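Local coordinates for protein 3-dehydroquinate dehydratase (PDB 2EGZ) that probably catalyses the cis-dehydration of 3-dehydroquinate to 3-dehydroshikimate, the third step of the chorismate pathway, as a homodimeric type I dehydroquinase, at residues T56-R61 with D85-E90; Y175-R180 with G202-E207. One frame throughout, in Å; residues are numbered along the deposited sequence.

Interaction 1: residues T56-R61 with D85-E90; sequences TILTIR and DYTDIE
Leu58 sits between Tyr86 and Asp88 in the parallel ladder: its N donates to Tyr86 O at 2.8 Å and its O accepts from Asp88 N. One step earlier Tyr86 N bonds to Thr56 O, and before that, at the start of the pairing, a side chain takes over, Asp85 OD2 receiving Thr56 N at 2.7 Å on its anti side. His50 also bonds to this oxygen, so two donors grip it.

Ile57, Tyr86, Thr59 and Asp88 line one face of the sheet. With CG beside its own backbone N (chi1 -59°), the Tyr86 ring lies with its edge near Thr56 O, while its CB is 3.8 Å from Ile57 CG1. The branched chain of Ile57 puts CG1 against Tyr86 and CG2 against the CB of Asp88, so one isoleucine packs on both neighbours of that face. Thr59 and Asp88 run side by side, OG1 of Thr59 3.3 Å from CB of Asp88; their polar ends bond to Glu28 and Ser114 respectively. Leu58 and Thr87 occupy the other face, also pointing the same way.

Past Thr59 the chains draw apart, and water 1 bridges the gap, accepting from Ile60 N and donating to Asp88 O and Glu90 OE2. Glu90 bends back at chi2 (74°), which brings OE2 to 3.4 Å from Arg61 CD; Ser62 N also bonds to OE2, while Ser93 and water 2 hold OE1. Arg61, which binds 3-dehydroquinate, is bent at chi2 and chi3; Glu65 O holds its NH1, and NH2 bonds a tartrate.

The pair are the two strands of the beta-alpha-beta unit completed by helix 73-80 in the TIM barrel. That helix covers the Leu58 and Thr87 face, and strands 26-30 and 110-117 flank the pair.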
# COMPACT_ATOMS: atom_id res chain seq x y z
N THR B 56 24.46 -7.98 7.60
CA THR B 56 23.38 -7.08 7.96
C THR B 56 22.30 -6.94 6.90
O THR B 56 22.54 -7.15 5.71
CB THR B 56 23.90 -5.65 8.20
OG1 THR B 56 24.50 -5.15 6.99
CG2 THR B 56 24.93 -5.62 9.31
N ILE B 57 21.11 -6.60 7.37
CA ILE B 57 19.97 -6.32 6.51
C ILE B 57 19.58 -4.92 6.98
O ILE B 57 19.30 -4.71 8.17
CB ILE B 57 18.76 -7.25 6.73
CG1 ILE B 57 19.06 -8.66 6.21
CG2 ILE B 57 17.55 -6.71 5.98
CD1 ILE B 57 17.97 -9.67 6.53
N LEU B 58 19.59 -3.96 6.07
CA LEU B 58 19.23 -2.59 6.39
C LEU B 58 17.74 -2.44 6.09
O LEU B 58 17.33 -2.45 4.93
CB LEU B 58 20.03 -1.61 5.53
CG LEU B 58 19.66 -0.13 5.63
CD1 LEU B 58 19.93 0.39 7.04
CD2 LEU B 58 20.47 0.67 4.61
N THR B 59 16.94 -2.31 7.14
CA THR B 59 15.50 -2.15 7.00
C THR B 59 15.03 -0.87 7.67
O THR B 59 15.42 -0.56 8.79
CB THR B 59 14.72 -3.32 7.65
OG1 THR B 59 15.03 -4.54 6.96
CG2 THR B 59 13.22 -3.08 7.56
N ILE B 60 14.19 -0.13 6.97
CA ILE B 60 13.63 1.11 7.49
C ILE B 60 12.17 1.01 7.09
O ILE B 60 11.69 1.75 6.23
CB ILE B 60 14.27 2.34 6.83
CG1 ILE B 60 15.79 2.20 6.83
CG2 ILE B 60 13.87 3.60 7.59
CD1 ILE B 60 16.51 3.28 6.05
N ARG B 61 11.47 0.07 7.71
CA ARG B 61 10.07 -0.21 7.40
C ARG B 61 9.13 0.98 7.31
O ARG B 61 9.06 1.81 8.22
CB ARG B 61 9.50 -1.21 8.41
CG ARG B 61 8.20 -1.86 7.95
CD ARG B 61 8.45 -2.85 6.83
NE ARG B 61 9.28 -3.96 7.28
CZ ARG B 61 8.89 -4.89 8.15
NH1 ARG B 61 7.66 -4.86 8.66
NH2 ARG B 61 9.72 -5.85 8.52
N ASP B 85 25.04 -5.73 3.73
CA ASP B 85 25.00 -6.92 2.89
C ASP B 85 23.68 -7.02 2.15
O ASP B 85 23.64 -7.43 0.98
CB ASP B 85 25.24 -8.17 3.75
CG ASP B 85 26.53 -8.08 4.53
OD1 ASP B 85 27.61 -8.30 3.94
OD2 ASP B 85 26.46 -7.78 5.74
N TYR B 86 22.60 -6.66 2.83
CA TYR B 86 21.26 -6.66 2.24
C TYR B 86 20.56 -5.37 2.62
O TYR B 86 20.84 -4.78 3.66
CB TYR B 86 20.38 -7.78 2.81
CG TYR B 86 20.86 -9.20 2.64
CD1 TYR B 86 20.44 -9.97 1.56
CD2 TYR B 86 21.68 -9.79 3.61
CE1 TYR B 86 20.82 -11.31 1.45
CE2 TYR B 86 22.06 -11.11 3.51
CZ TYR B 86 21.62 -11.87 2.44
OH TYR B 86 21.96 -13.20 2.36
N THR B 87 19.62 -4.96 1.77
CA THR B 87 18.78 -3.81 2.04
C THR B 87 17.37 -4.31 1.75
O THR B 87 17.12 -4.90 0.69
CB THR B 87 19.08 -2.61 1.12
OG1 THR B 87 20.33 -2.02 1.49
CG2 THR B 87 17.97 -1.56 1.25
N ASP B 88 16.46 -4.13 2.70
CA ASP B 88 15.08 -4.57 2.53
C ASP B 88 14.22 -3.34 2.27
O ASP B 88 14.11 -2.46 3.12
CB ASP B 88 14.59 -5.29 3.80
CG ASP B 88 13.16 -5.80 3.69
OD1 ASP B 88 12.32 -5.10 3.08
OD2 ASP B 88 12.86 -6.89 4.22
N ILE B 89 13.63 -3.28 1.08
CA ILE B 89 12.75 -2.17 0.72
C ILE B 89 11.39 -2.77 0.37
O ILE B 89 11.33 -3.87 -0.17
CB ILE B 89 13.32 -1.38 -0.49
CG1 ILE B 89 12.42 -0.17 -0.82
CG2 ILE B 89 13.43 -2.29 -1.70
CD1 ILE B 89 12.36 0.86 0.29
N GLU B 90 10.31 -2.08 0.71
CA GLU B 90 8.98 -2.60 0.42
C GLU B 90 8.65 -2.46 -1.07
O GLU B 90 9.01 -1.46 -1.70
CB GLU B 90 7.91 -1.85 1.22
CG GLU B 90 8.11 -1.79 2.73
CD GLU B 90 9.21 -0.83 3.14
OE1 GLU B 90 9.50 0.12 2.38
OE2 GLU B 90 9.78 -1.03 4.23
O HOH W 1 12.66 -0.79 4.43
O HOH W 2 10.86 2.20 3.61

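Interaction 2: residues Y175-R180 with G202-E207; sequences YGKISR and GQIPLE
Arg180 reaches across to the Gly202 carbonyl, and its side chain can be followed outward along an extended chain. CB lies 4.0 Å from Ile204 CD1. With CG beside the backbone N (chi1 -62°) and the chain extended from there to NE, it runs past Ile204 in the opposite direction, and CD comes within 3.3 Å of Gly202 O. NE then gives that oxygen a weak, bent hydrogen bond of 3.0 Å, only 123° at the hydrogen. At the tip, NH2 bonds a bound tartrate, a likely crystallisation molecule lying where the substrate-binding Arg180 can hold an anion; arginine suits the place because NE can serve the loop while a terminal nitrogen faces the ligand. A leucine here would probably leave Gly202 O without this donor and the anion without its guanidinium partner.

Lys177 lies over the same loop. Its CG, anti to the backbone N, comes to 3.4 Å from Gly202 O, and the extended chain carries CE to the Gln203 carbonyl and tightly against Ile204 CG1, also 3.4 Å away. The long methylene run thus supplies an apolar cover for Ile204, while the residue as a whole is solvent-exposed. Gly202 has a positive phi, where a CB would press on the preceding carbonyl, so glycine fits this turn. Gln203, predicted to bind 3-dehydroquinate, starts out away from 175-180; its OE1 takes bonds from Phe199 N and Ala200 N.

Ser179 OG and N both donate to Gly176 O, gripping that carbonyl twice where the chain turns into helix 179-182. Pro205 occupies the N-cap position of helix 206-217, whose Met209 touches both Arg180 and Ile204, and Ser194, just after strand 190-192, bonds to the backbones of Ile204 and Leu206.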
# COMPACT_ATOMS: atom_id res chain seq x y z
N TYR B 175 -0.29 -20.48 13.34
CA TYR B 175 -0.47 -21.47 12.28
C TYR B 175 0.77 -21.62 11.41
O TYR B 175 1.14 -22.72 11.02
CB TYR B 175 -1.65 -21.08 11.39
CG TYR B 175 -3.01 -21.40 11.96
CD1 TYR B 175 -3.42 -22.72 12.15
CD2 TYR B 175 -3.90 -20.38 12.31
CE1 TYR B 175 -4.69 -23.02 12.66
CE2 TYR B 175 -5.16 -20.67 12.82
CZ TYR B 175 -5.55 -21.99 12.99
OH TYR B 175 -6.80 -22.27 13.50
N GLY B 176 1.42 -20.49 11.11
CA GLY B 176 2.58 -20.52 10.24
C GLY B 176 3.95 -20.83 10.81
O GLY B 176 4.93 -20.84 10.06
N LYS B 177 4.04 -21.10 12.10
CA LYS B 177 5.33 -21.38 12.73
C LYS B 177 6.18 -22.37 11.93
O LYS B 177 7.38 -22.17 11.75
CB LYS B 177 5.12 -21.90 14.16
CG LYS B 177 6.38 -21.90 15.00
CD LYS B 177 6.08 -22.20 16.46
CE LYS B 177 7.32 -22.03 17.33
NZ LYS B 177 7.04 -22.33 18.77
N ILE B 178 5.55 -23.44 11.46
CA ILE B 178 6.27 -24.46 10.69
C ILE B 178 6.93 -23.90 9.43
O ILE B 178 7.94 -24.43 8.97
CB ILE B 178 5.32 -25.63 10.31
CG1 ILE B 178 6.11 -26.75 9.62
CG2 ILE B 178 4.23 -25.13 9.39
CD1 ILE B 178 7.25 -27.30 10.45
N SER B 179 6.37 -22.82 8.87
CA SER B 179 6.93 -22.23 7.66
C SER B 179 8.32 -21.65 7.90
O SER B 179 9.11 -21.50 6.98
CB SER B 179 6.01 -21.12 7.12
OG SER B 179 6.12 -19.95 7.92
N ARG B 180 8.61 -21.31 9.15
CA ARG B 180 9.91 -20.74 9.48
C ARG B 180 11.02 -21.77 9.36
O ARG B 180 12.18 -21.43 9.14
CB ARG B 180 9.87 -20.14 10.89
CG ARG B 180 8.86 -18.99 11.00
CD ARG B 180 8.88 -18.34 12.37
NE ARG B 180 7.89 -17.28 12.47
CZ ARG B 180 8.07 -16.03 12.04
NH1 ARG B 180 9.22 -15.67 11.48
NH2 ARG B 180 7.09 -15.15 12.16
N GLY B 202 3.92 -17.60 17.02
CA GLY B 202 4.64 -18.10 15.86
C GLY B 202 6.14 -17.87 15.81
O GLY B 202 6.82 -18.49 15.00
N GLN B 203 6.66 -16.98 16.64
CA GLN B 203 8.09 -16.71 16.61
C GLN B 203 8.88 -17.89 17.18
O GLN B 203 8.37 -18.66 18.00
CB GLN B 203 8.43 -15.44 17.40
CG GLN B 203 7.70 -14.21 16.91
CD GLN B 203 8.17 -12.94 17.61
OE1 GLN B 203 8.48 -12.96 18.80
NE2 GLN B 203 8.19 -11.83 16.88
N ILE B 204 10.12 -18.01 16.73
CA ILE B 204 11.01 -19.07 17.19
C ILE B 204 12.33 -18.46 17.65
O ILE B 204 12.92 -17.65 16.94
CB ILE B 204 11.31 -20.07 16.05
CG1 ILE B 204 10.01 -20.75 15.61
CG2 ILE B 204 12.34 -21.09 16.52
CD1 ILE B 204 10.21 -21.77 14.50
N PRO B 205 12.79 -18.83 18.85
CA PRO B 205 14.05 -18.30 19.38
C PRO B 205 15.26 -18.72 18.55
O PRO B 205 15.32 -19.84 18.05
CB PRO B 205 14.10 -18.87 20.80
CG PRO B 205 12.64 -18.97 21.17
CD PRO B 205 12.04 -19.55 19.90
N LEU B 206 16.22 -17.82 18.42
CA LEU B 206 17.43 -18.07 17.66
C LEU B 206 18.11 -19.39 18.00
O LEU B 206 18.46 -20.17 17.11
CB LEU B 206 18.42 -16.92 17.87
CG LEU B 206 19.84 -17.07 17.35
CD1 LEU B 206 19.84 -17.36 15.85
CD2 LEU B 206 20.61 -15.80 17.63
N GLU B 207 18.31 -19.65 19.29
CA GLU B 207 18.96 -20.89 19.71
C GLU B 207 18.24 -22.13 19.21
O GLU B 207 18.88 -23.09 18.79
CB GLU B 207 19.06 -20.95 21.24
CG GLU B 207 19.99 -19.90 21.84
CD GLU B 207 20.18 -20.09 23.34
OE1 GLU B 207 19.17 -20.10 24.07
OE2 GLU B 207 21.34 -20.24 23.77

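How the interactions relate
Interaction 1 is a buried contact in the barrel wall, whereas interaction 2 is a smaller one at the surface, between loops leading into helices 179-182 and 206-217. They share no element and do not touch; their centres are about 21 Å apart. The chemistry follows the setting: 56-61 and 85-90 are joined by parallel backbone bonds, extended at the ends by a carboxylate and a water, with polar side chains satisfied by serines, a neighbouring glutamate and waters, while 175-180 and 202-207 rely on aliphatic contacts and one weak bond to a carbonyl. Both nevertheless contribute a substrate-binding arginine, Arg61 and Arg180, each hydrogen-bonded to tartrate, so core and surface both serve ligand binding.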